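Local structure of soluble lytic murein transglycosylase (Escherichia coli, 1QSA) at residues Asp1-Asp4 with Glu5-Ser8; Gln15-Asn19 with Arg20-Val24; Ala378-Gly382 with Pro383-Arg387. The protein cleaves the glycosidic bonds between N-acetylmuramic acid and N-acetylglucosamine in peptidoglycan, leaving a 1,6-anhydro bond in the N-acetylmuramic acid residue. All coordinates share one frame; numbering follows the deposited sequence.

Contact 1: residues Asp1-Asp4 with Glu5-Ser8. With SO4 (sulfate ion), chain C.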
ATOM      1  N   ASP A   1     -17.761 -12.163 -40.856  1.00 19.96           N
ATOM      2  CA  ASP A   1     -17.619 -11.819 -39.405  1.00 18.51           C
ATOM      3  C   ASP A   1     -16.833 -10.517 -39.252  1.00 17.76           C
ATOM      4  O   ASP A   1     -16.283  -9.992 -40.221  1.00 18.92           O
ATOM      5  CB  ASP A   1     -16.903 -12.955 -38.662  1.00 17.58           C
ATOM      6  CG  ASP A   1     -17.250 -13.010 -37.172  1.00 17.15           C
ATOM      7  OD1 ASP A   1     -18.130 -12.250 -36.712  1.00 15.24           O
ATOM      8  OD2 ASP A   1     -16.627 -13.839 -36.473  1.00 16.45           O
ATOM      9  N   SER A   2     -16.827  -9.971 -38.039  1.00 14.72           N
ATOM     10  CA  SER A   2     -16.108  -8.743 -37.745  1.00 13.93           C
ATOM     11  C   SER A   2     -15.935  -8.645 -36.243  1.00 13.02           C
ATOM     12  O   SER A   2     -16.608  -9.349 -35.483  1.00 12.83           O
ATOM     13  CB  SER A   2     -16.894  -7.511 -38.212  1.00 12.99           C
ATOM     14  OG  SER A   2     -18.073  -7.317 -37.434  1.00 13.14           O
ATOM     15  N   LEU A   3     -15.018  -7.785 -35.825  1.00 11.54           N
ATOM     16  CA  LEU A   3     -14.782  -7.566 -34.401  1.00 12.10           C
ATOM     17  C   LEU A   3     -16.091  -7.111 -33.743  1.00 11.84           C
ATOM     18  O   LEU A   3     -16.434  -7.554 -32.647  1.00 12.33           O
ATOM     19  CB  LEU A   3     -13.715  -6.486 -34.198  1.00 12.26           C
ATOM     20  CG  LEU A   3     -13.371  -6.164 -32.741  1.00 12.39           C
ATOM     21  CD1 LEU A   3     -12.807  -7.411 -32.092  1.00 13.99           C
ATOM     22  CD2 LEU A   3     -12.353  -5.020 -32.663  1.00 12.86           C
ATOM     23  N   ASP A   4     -16.826  -6.238 -34.422  1.00 12.01           N
ATOM     24  CA  ASP A   4     -18.080  -5.747 -33.880  1.00 12.17           C
ATOM     25  C   ASP A   4     -19.087  -6.882 -33.649  1.00 12.74           C
ATOM     26  O   ASP A   4     -19.724  -6.939 -32.591  1.00 11.84           O
ATOM     27  CB  ASP A   4     -18.670  -4.671 -34.789  1.00 12.73           C
ATOM     28  CG  ASP A   4     -19.902  -4.025 -34.188  1.00 16.49           C
ATOM     29  OD1 ASP A   4     -19.757  -3.112 -33.345  1.00 18.15           O
ATOM     30  OD2 ASP A   4     -21.008  -4.457 -34.543  1.00 14.97           O
ATOM     31  N   GLU A   5     -19.224  -7.792 -34.619  1.00 13.52           N
ATOM     32  CA  GLU A   5     -20.148  -8.924 -34.461  1.00 12.65           C
ATOM     33  C   GLU A   5     -19.672  -9.871 -33.361  1.00 12.27           C
ATOM     34  O   GLU A   5     -20.484 -10.399 -32.595  1.00 12.18           O
ATOM     35  CB  GLU A   5     -20.299  -9.693 -35.768  1.00 16.01           C
ATOM     36  CG  GLU A   5     -21.204  -8.970 -36.746  1.00 18.71           C
ATOM     37  CD  GLU A   5     -21.360  -9.707 -38.051  1.00 24.04           C
ATOM     38  OE1 GLU A   5     -21.637 -10.931 -38.037  1.00 28.32           O
ATOM     39  OE2 GLU A   5     -21.224  -9.049 -39.094  1.00 28.39           O
ATOM     40  N   GLN A   6     -18.363 -10.090 -33.295  1.00 10.16           N
ATOM     41  CA  GLN A   6     -17.789 -10.959 -32.261  1.00 10.75           C
ATOM     42  C   GLN A   6     -18.089 -10.407 -30.863  1.00 10.88           C
ATOM     43  O   GLN A   6     -18.357 -11.173 -29.924  1.00 10.89           O
ATOM     44  CB  GLN A   6     -16.281 -11.098 -32.460  1.00 10.69           C
ATOM     45  CG  GLN A   6     -15.936 -11.939 -33.687  1.00 11.45           C
ATOM     46  CD  GLN A   6     -14.508 -11.730 -34.183  1.00 13.29           C
ATOM     47  OE1 GLN A   6     -13.721 -10.999 -33.575  1.00 13.97           O
ATOM     48  NE2 GLN A   6     -14.160 -12.405 -35.277  1.00 14.72           N
ATOM     49  N   ARG A   7     -18.039  -9.086 -30.717  1.00  9.47           N
ATOM     50  CA  ARG A   7     -18.330  -8.448 -29.427  1.00  9.88           C
ATOM     51  C   ARG A   7     -19.724  -8.831 -28.928  1.00 10.90           C
ATOM     52  O   ARG A   7     -19.897  -9.192 -27.757  1.00 11.26           O
ATOM     53  CB  ARG A   7     -18.182  -6.931 -29.536  1.00  9.57           C
ATOM     54  CG  ARG A   7     -16.731  -6.505 -29.488  1.00  9.32           C
ATOM     55  CD  ARG A   7     -16.572  -5.042 -29.828  1.00 10.36           C
ATOM     56  NE  ARG A   7     -15.213  -4.594 -29.554  1.00 11.00           N
ATOM     57  CZ  ARG A   7     -14.815  -3.328 -29.659  1.00 12.58           C
ATOM     58  NH1 ARG A   7     -15.671  -2.399 -30.071  1.00 14.86           N
ATOM     59  NH2 ARG A   7     -13.558  -2.999 -29.379  1.00 13.53           N
ATOM     60  N   SER A   8     -20.718  -8.777 -29.817  1.00 11.21           N
ATOM     61  CA  SER A   8     -22.087  -9.143 -29.436  1.00 11.01           C
ATOM     62  C   SER A   8     -22.144 -10.617 -29.021  1.00 10.92           C
ATOM     63  O   SER A   8     -22.730 -10.943 -27.986  1.00 11.88           O
ATOM     64  CB  SER A   8     -23.076  -8.905 -30.590  1.00 12.65           C
ATOM     65  OG  SER A   8     -23.228  -7.523 -30.885  1.00 13.59           O
TER
HETATM   66  S   SO4 C 702     -13.340   0.705 -29.698  1.00 36.72           S
HETATM   67  O1  SO4 C 702     -13.587   1.815 -28.756  1.00 37.52           O
HETATM   68  O2  SO4 C 702     -12.550   1.180 -30.852  1.00 38.63           O
HETATM   69  O3  SO4 C 702     -12.589  -0.355 -28.989  1.00 34.68           O
HETATM   70  O4  SO4 C 702     -14.634   0.212 -30.193  1.00 36.16           O
HETATM   71  O   HOH W   1     -19.560  -9.973 -41.413  1.00 42.58           O
HETATM   72  O   HOH W   2     -18.568  -2.540 -30.823  1.00 26.19           O
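Ser2 and Glu5 open helix 3-18 with an N-cap: Ser2 OG accepts from Glu5 N at 3.1 Å, with 164° at the hydrogen. The serine torsion (chi1 69°) sets OG between its own backbone N and carbonyl carbon, which turns the hydroxyl to the Glu5 amide. Backbone bonds follow from Gln6 N to Ser2 O and from Arg7 N to Leu3 O.

Among the side chains, Gln6 NE2 donates to Asp1 OD2 at 3.1 Å; the oxygen is met from above the carboxylate plane, whereas it lies almost in the glutamine amide plane, and the two planes stand 78° apart. The stronger partner of this carboxylate is Arg9, in a salt bridge. Asp1 OD1 comes within 4.0 Å of Glu5 OE1, a pair of like charges, while a water joins Asp1 N to Glu5 OE2.

Leu3 CG lies over one face of the Arg7 guanidinium, 4.0 Å from Arg7 NE. Arg7, extended from CG to NE, carries its NH1 and NH2 to a sulfate, probably from the crystallisation liquor, NH1 meeting O4 at 2.8 Å and NH2 meeting O3. Water 2 links NH1 to Asp4 OD1, and NE is salt-bridged to Glu390.

The helix end would probably favour acidic Asp1, Asp4 and Glu5 and, with Arg9 beside Asp1, offset the closeness of Asp1 and Glu5; Arg7, bound to both anion and carboxylate, is likely to stay charged.

Contact 2: residues Gln15-Asn19 with Arg20-Val24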
ATOM      1  N   GLN A  15     -23.565 -14.432 -21.084  1.00 11.69           N
ATOM      2  CA  GLN A  15     -24.905 -14.392 -20.507  1.00 13.95           C
ATOM      3  C   GLN A  15     -25.448 -15.829 -20.425  1.00 13.16           C
ATOM      4  O   GLN A  15     -26.001 -16.225 -19.402  1.00 14.06           O
ATOM      5  CB  GLN A  15     -25.813 -13.524 -21.376  1.00 14.59           C
ATOM      6  CG  GLN A  15     -27.269 -13.440 -20.924  1.00 21.57           C
ATOM      7  CD  GLN A  15     -28.107 -12.564 -21.866  1.00 26.58           C
ATOM      8  OE1 GLN A  15     -28.143 -12.791 -23.082  1.00 29.15           O
ATOM      9  NE2 GLN A  15     -28.776 -11.561 -21.308  1.00 29.69           N
ATOM     10  N   ALA A  16     -25.273 -16.602 -21.497  1.00 11.98           N
ATOM     11  CA  ALA A  16     -25.740 -17.988 -21.523  1.00 13.04           C
ATOM     12  C   ALA A  16     -25.004 -18.830 -20.477  1.00 14.44           C
ATOM     13  O   ALA A  16     -25.624 -19.597 -19.735  1.00 14.89           O
ATOM     14  CB  ALA A  16     -25.538 -18.597 -22.919  1.00 14.44           C
ATOM     15  N   TRP A  17     -23.679 -18.681 -20.434  1.00 12.66           N
ATOM     16  CA  TRP A  17     -22.822 -19.417 -19.508  1.00 14.65           C
ATOM     17  C   TRP A  17     -23.192 -19.108 -18.051  1.00 15.02           C
ATOM     18  O   TRP A  17     -23.256 -20.020 -17.223  1.00 16.20           O
ATOM     19  CB  TRP A  17     -21.361 -19.045 -19.773  1.00 14.15           C
ATOM     20  CG  TRP A  17     -20.340 -20.112 -19.502  1.00 15.23           C
ATOM     21  CD1 TRP A  17     -20.288 -20.970 -18.434  1.00 13.88           C
ATOM     22  CD2 TRP A  17     -19.165 -20.364 -20.279  1.00 14.85           C
ATOM     23  NE1 TRP A  17     -19.138 -21.725 -18.498  1.00 15.05           N
ATOM     24  CE2 TRP A  17     -18.433 -21.374 -19.619  1.00 15.47           C
ATOM     25  CE3 TRP A  17     -18.655 -19.825 -21.470  1.00 14.85           C
ATOM     26  CZ2 TRP A  17     -17.213 -21.859 -20.109  1.00 15.90           C
ATOM     27  CZ3 TRP A  17     -17.445 -20.303 -21.957  1.00 14.33           C
ATOM     28  CH2 TRP A  17     -16.734 -21.313 -21.277  1.00 14.00           C
ATOM     29  N   ASP A  18     -23.501 -17.846 -17.757  1.00 14.58           N
ATOM     30  CA  ASP A  18     -23.882 -17.449 -16.398  1.00 16.31           C
ATOM     31  C   ASP A  18     -25.188 -18.141 -15.973  1.00 18.20           C
ATOM     32  O   ASP A  18     -25.429 -18.370 -14.783  1.00 19.45           O
ATOM     33  CB  ASP A  18     -24.036 -15.923 -16.309  1.00 16.11           C
ATOM     34  CG  ASP A  18     -22.697 -15.191 -16.282  1.00 16.55           C
ATOM     35  OD1 ASP A  18     -21.627 -15.829 -16.190  1.00 17.34           O
ATOM     36  OD2 ASP A  18     -22.716 -13.952 -16.336  1.00 18.25           O
ATOM     37  N   ASN A  19     -26.029 -18.462 -16.950  1.00 17.81           N
ATOM     38  CA  ASN A  19     -27.313 -19.132 -16.707  1.00 20.25           C
ATOM     39  C   ASN A  19     -27.203 -20.653 -16.832  1.00 19.91           C
ATOM     40  O   ASN A  19     -28.211 -21.359 -16.727  1.00 20.54           O
ATOM     41  CB  ASN A  19     -28.348 -18.665 -17.737  1.00 21.61           C
ATOM     42  CG  ASN A  19     -28.728 -17.215 -17.581  1.00 26.27           C
ATOM     43  OD1 ASN A  19     -28.641 -16.646 -16.489  1.00 30.08           O
ATOM     44  ND2 ASN A  19     -29.174 -16.605 -18.673  1.00 29.16           N
ATOM     45  N   ARG A  20     -25.992 -21.139 -17.099  1.00 20.08           N
ATOM     46  CA  ARG A  20     -25.697 -22.560 -17.306  1.00 21.15           C
ATOM     47  C   ARG A  20     -26.462 -23.158 -18.494  1.00 21.96           C
ATOM     48  O   ARG A  20     -26.868 -24.326 -18.483  1.00 22.23           O
ATOM     49  CB  ARG A  20     -25.889 -23.404 -16.029  1.00 22.93           C
ATOM     50  CG  ARG A  20     -25.039 -22.977 -14.827  1.00 24.32           C
ATOM     51  CD  ARG A  20     -23.550 -22.878 -15.130  1.00 30.29           C
ATOM     52  NE  ARG A  20     -22.965 -24.124 -15.621  1.00 31.83           N
ATOM     53  CZ  ARG A  20     -21.683 -24.271 -15.948  1.00 33.94           C
ATOM     54  NH1 ARG A  20     -20.829 -23.259 -15.810  1.00 33.91           N
ATOM     55  NH2 ARG A  20     -21.245 -25.439 -16.394  1.00 33.80           N
ATOM     56  N   GLN A  21     -26.698 -22.325 -19.507  1.00 19.24           N
ATOM     57  CA  GLN A  21     -27.355 -22.769 -20.731  1.00 18.68           C
ATOM     58  C   GLN A  21     -26.202 -23.268 -21.585  1.00 19.16           C
ATOM     59  O   GLN A  21     -25.763 -22.611 -22.538  1.00 18.40           O
ATOM     60  CB  GLN A  21     -28.069 -21.602 -21.406  1.00 19.68           C
ATOM     61  CG  GLN A  21     -29.294 -21.140 -20.658  1.00 21.21           C
ATOM     62  CD  GLN A  21     -29.904 -19.900 -21.266  1.00 23.68           C
ATOM     63  OE1 GLN A  21     -29.502 -18.783 -20.954  1.00 25.58           O
ATOM     64  NE2 GLN A  21     -30.864 -20.089 -22.156  1.00 23.60           N
ATOM     65  N   MET A  22     -25.701 -24.441 -21.221  1.00 18.62           N
ATOM     66  CA  MET A  22     -24.547 -25.003 -21.890  1.00 18.74           C
ATOM     67  C   MET A  22     -24.753 -25.448 -23.324  1.00 19.41           C
ATOM     68  O   MET A  22     -23.778 -25.605 -24.060  1.00 19.59           O
ATOM     69  CB  MET A  22     -23.911 -26.082 -21.016  1.00 20.07           C
ATOM     70  CG  MET A  22     -23.659 -25.595 -19.577  1.00 20.82           C
ATOM     71  SD  MET A  22     -22.875 -23.937 -19.481  1.00 20.25           S
ATOM     72  CE  MET A  22     -21.220 -24.335 -19.990  1.00 20.20           C
ATOM     73  N   ASP A  23     -26.008 -25.651 -23.722  1.00 20.58           N
ATOM     74  CA  ASP A  23     -26.297 -26.020 -25.100  1.00 20.60           C
ATOM     75  C   ASP A  23     -25.970 -24.796 -25.972  1.00 19.98           C
ATOM     76  O   ASP A  23     -25.346 -24.922 -27.032  1.00 20.67           O
ATOM     77  CB  ASP A  23     -27.754 -26.510 -25.284  1.00 22.97           C
ATOM     78  CG  ASP A  23     -28.815 -25.510 -24.803  1.00 25.85           C
ATOM     79  OD1 ASP A  23     -28.555 -24.664 -23.917  1.00 25.78           O
ATOM     80  OD2 ASP A  23     -29.954 -25.606 -25.310  1.00 27.71           O
ATOM     81  N   VAL A  24     -26.298 -23.609 -25.462  1.00 18.18           N
ATOM     82  CA  VAL A  24     -26.010 -22.357 -26.164  1.00 16.73           C
ATOM     83  C   VAL A  24     -24.487 -22.141 -26.177  1.00 16.56           C
ATOM     84  O   VAL A  24     -23.915 -21.832 -27.218  1.00 14.99           O
ATOM     85  CB  VAL A  24     -26.693 -21.152 -25.469  1.00 17.05           C
ATOM     86  CG1 VAL A  24     -26.250 -19.820 -26.106  1.00 15.01           C
ATOM     87  CG2 VAL A  24     -28.221 -21.286 -25.567  1.00 16.80           C
TER
HETATM   88  O   HOH W   3     -21.797 -20.272 -14.653  1.00 45.28           O
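Trp17 and Met22 make the close-packed half of this turn, where Met22 CE sits over one face of the indole, 3.9 Å from the centroid of the five-membered ring and 22° off its normal, a CH-pi contact. Met22 SD approaches this ring obliquely, a Met-aromatic contact, and lies over the centre of the Arg20 guanidinium, 3.6 Å above its plane, because the side chain bends at chi2 and chi3. In the ring plane, Arg20 NH1 stands at the indole edge, 3.5 Å from Trp17 CD1, and both NH1 and Trp17 NE1 are held by Asp48. Water 3 there bridges Trp17 O and, weakly, Arg20 NH1. Between the two helices, Ala16 CB presses on Val24 CG1 at 3.5 Å, an unusually tight contact.

The backbone here is a Schellman motif ending helix 3-18: Arg20 takes positive phi (61°), Gln21 N bonds to Ala16 O at 2.9 Å, and Arg20 N to Trp17 O. An alanine in place of Trp17 is likely to leave Met22 CE without a ring face and Asp48 short of one donor.

The looser, exposed side is polar. Asn19 and Gln21 run side by side, Asn19 ND2 donating to Gln21 OE1 at 3.2 Å.

Contact 3: residues Ala378-Gly382 with Pro383-Arg387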
ATOM      1  N   ALA A 378       5.429  -2.132 -32.332  1.00 38.31           N
ATOM      2  CA  ALA A 378       4.965  -3.505 -32.467  1.00 36.62           C
ATOM      3  C   ALA A 378       4.137  -3.831 -31.229  1.00 35.14           C
ATOM      4  O   ALA A 378       3.171  -4.590 -31.299  1.00 35.06           O
ATOM      5  CB  ALA A 378       6.157  -4.468 -32.584  1.00 36.74           C
ATOM      6  N   LEU A 379       4.489  -3.204 -30.108  1.00 33.17           N
ATOM      7  CA  LEU A 379       3.788  -3.434 -28.849  1.00 31.26           C
ATOM      8  C   LEU A 379       2.327  -2.991 -28.875  1.00 29.45           C
ATOM      9  O   LEU A 379       1.502  -3.540 -28.145  1.00 29.19           O
ATOM     10  CB  LEU A 379       4.530  -2.767 -27.689  1.00 32.19           C
ATOM     11  CG  LEU A 379       5.928  -3.325 -27.393  1.00 34.31           C
ATOM     12  CD1 LEU A 379       6.628  -2.475 -26.331  1.00 34.27           C
ATOM     13  CD2 LEU A 379       5.826  -4.780 -26.940  1.00 35.37           C
ATOM     14  N   THR A 380       2.002  -2.021 -29.727  1.00 26.72           N
ATOM     15  CA  THR A 380       0.625  -1.541 -29.824  1.00 25.56           C
ATOM     16  C   THR A 380      -0.180  -2.244 -30.926  1.00 26.15           C
ATOM     17  O   THR A 380      -1.391  -2.065 -31.019  1.00 27.13           O
ATOM     18  CB  THR A 380       0.568   0.002 -30.036  1.00 25.51           C
ATOM     19  OG1 THR A 380       1.094   0.345 -31.327  1.00 25.03           O
ATOM     20  CG2 THR A 380       1.391   0.719 -28.968  1.00 23.51           C
ATOM     21  N   GLN A 381       0.481  -3.088 -31.717  1.00 27.01           N
ATOM     22  CA  GLN A 381      -0.186  -3.784 -32.820  1.00 27.95           C
ATOM     23  C   GLN A 381      -0.314  -5.302 -32.648  1.00 26.18           C
ATOM     24  O   GLN A 381      -0.785  -5.998 -33.553  1.00 25.52           O
ATOM     25  CB  GLN A 381       0.543  -3.483 -34.134  1.00 32.36           C
ATOM     26  CG  GLN A 381       0.615  -2.004 -34.486  1.00 38.14           C
ATOM     27  CD  GLN A 381       1.542  -1.727 -35.664  1.00 43.03           C
ATOM     28  OE1 GLN A 381       1.916  -2.638 -36.408  1.00 45.03           O
ATOM     29  NE2 GLN A 381       1.919  -0.462 -35.832  1.00 46.12           N
ATOM     30  N   GLY A 382       0.062  -5.807 -31.479  1.00 23.23           N
ATOM     31  CA  GLY A 382       0.003  -7.237 -31.247  1.00 21.87           C
ATOM     32  C   GLY A 382      -1.243  -7.784 -30.581  1.00 18.66           C
ATOM     33  O   GLY A 382      -2.175  -7.041 -30.259  1.00 16.93           O
ATOM     34  N   PRO A 383      -1.296  -9.106 -30.387  1.00 17.62           N
ATOM     35  CA  PRO A 383      -2.450  -9.746 -29.753  1.00 15.83           C
ATOM     36  C   PRO A 383      -2.688  -9.330 -28.296  1.00 14.43           C
ATOM     37  O   PRO A 383      -3.842  -9.235 -27.885  1.00 11.68           O
ATOM     38  CB  PRO A 383      -2.158 -11.244 -29.907  1.00 17.49           C
ATOM     39  CG  PRO A 383      -0.689 -11.321 -30.131  1.00 20.06           C
ATOM     40  CD  PRO A 383      -0.345 -10.101 -30.913  1.00 18.98           C
ATOM     41  N   GLU A 384      -1.630  -9.056 -27.519  1.00 12.97           N
ATOM     42  CA  GLU A 384      -1.877  -8.645 -26.134  1.00 13.66           C
ATOM     43  C   GLU A 384      -2.593  -7.286 -26.114  1.00 12.54           C
ATOM     44  O   GLU A 384      -3.543  -7.090 -25.346  1.00 10.63           O
ATOM     45  CB  GLU A 384      -0.599  -8.633 -25.261  1.00 17.07           C
ATOM     46  CG  GLU A 384      -0.937  -8.309 -23.783  1.00 21.09           C
ATOM     47  CD  GLU A 384       0.067  -8.825 -22.748  1.00 24.01           C
ATOM     48  OE1 GLU A 384       1.302  -8.767 -22.991  1.00 25.64           O
ATOM     49  OE2 GLU A 384      -0.391  -9.257 -21.662  1.00 21.73           O
ATOM     50  N   MET A 385      -2.185  -6.358 -26.979  1.00 11.06           N
ATOM     51  CA  MET A 385      -2.867  -5.066 -27.023  1.00 11.79           C
ATOM     52  C   MET A 385      -4.328  -5.252 -27.464  1.00 10.42           C
ATOM     53  O   MET A 385      -5.218  -4.573 -26.972  1.00 11.69           O
ATOM     54  CB  MET A 385      -2.162  -4.085 -27.968  1.00 11.74           C
ATOM     55  CG  MET A 385      -2.766  -2.680 -27.951  1.00 13.02           C
ATOM     56  SD  MET A 385      -2.636  -1.860 -26.327  1.00 15.61           S
ATOM     57  CE  MET A 385      -1.019  -1.096 -26.456  1.00 18.56           C
ATOM     58  N   ALA A 386      -4.573  -6.175 -28.396  1.00 10.70           N
ATOM     59  CA  ALA A 386      -5.937  -6.426 -28.844  1.00 10.20           C
ATOM     60  C   ALA A 386      -6.797  -6.919 -27.665  1.00 10.24           C
ATOM     61  O   ALA A 386      -7.968  -6.560 -27.563  1.00 10.74           O
ATOM     62  CB  ALA A 386      -5.953  -7.426 -29.988  1.00  9.92           C
ATOM     63  N   ARG A 387      -6.216  -7.721 -26.764  1.00 10.28           N
ATOM     64  CA  ARG A 387      -6.979  -8.187 -25.596  1.00  9.77           C
ATOM     65  C   ARG A 387      -7.253  -7.002 -24.668  1.00 10.27           C
ATOM     66  O   ARG A 387      -8.361  -6.856 -24.160  1.00  9.37           O
ATOM     67  CB  ARG A 387      -6.237  -9.287 -24.833  1.00  8.98           C
ATOM     68  CG  ARG A 387      -6.108 -10.597 -25.629  1.00  9.25           C
ATOM     69  CD  ARG A 387      -5.836 -11.785 -24.724  1.00 10.33           C
ATOM     70  NE  ARG A 387      -4.551 -11.681 -24.045  1.00 12.30           N
ATOM     71  CZ  ARG A 387      -3.379 -12.007 -24.576  1.00 12.27           C
ATOM     72  NH1 ARG A 387      -3.302 -12.467 -25.823  1.00 14.29           N
ATOM     73  NH2 ARG A 387      -2.270 -11.863 -23.864  1.00 13.14           N
TER
HETATM   74  O   HOH W   4       0.429  -6.268 -28.305  1.00 18.17           O
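Gly382, with phi -94° and psi 179°, is the extended N-cap residue between the weakly bonded helical turn about 378-381 and helix 383-393, and its carbonyl accepts from Ala386 N at 3.2 Å, the donor lying in the carbonyl plane. Pro383 follows at the first turn, where its ring nitrogen has no hydrogen to offer. A second link goes through solvent: water 4 donates to Leu379 O and accepts from Met385 N, each at 2.9 Å, so it ties a carbonyl of the short turn to an amide of the next helix.

Met385 is the side chain that reaches back. With CG anti to the backbone N (chi1 -175°) and bends at chi2 and chi3, the chain folds against the preceding turn: Met385 CG lies 3.4 Å from Thr380 O, and Met385 CE ends 3.9 Å from Thr380 CG2. The two side chains lie alongside, pointing the same way, while Thr380 OG1 is hydrogen-bonded to Ser377 O.

In this all-helical part of the L domain, Met385 also packs on Trp404 and Leu407 of helix 397-408 and on Leu419 and Tyr422 of helix 413-425. Thr380 touches Tyr422 as well, and so the short turn and helix 383-393 share a neighbour in helix 413-425.

Contacts 1 and 2 hold the two ends of helix 3-18, a serine N-cap at one and a Schellman motif at the other, with centres about 19 Å apart. Contact 3 starts helix 383-393, with a glycine rather than a serine at the N-cap. Its centre lies about 18 Å from that of contact 1, and the two regions are joined through this helix: Glu390 and Arg389 touch residues of contact 1, and Arg389 shares its sulfate. Contact 1 is a surface site of charged groups, waters and a bound sulfate; contacts 2 and 3 are partly buried, each with a methionine packing, on an indole in one and on a threonine in the other.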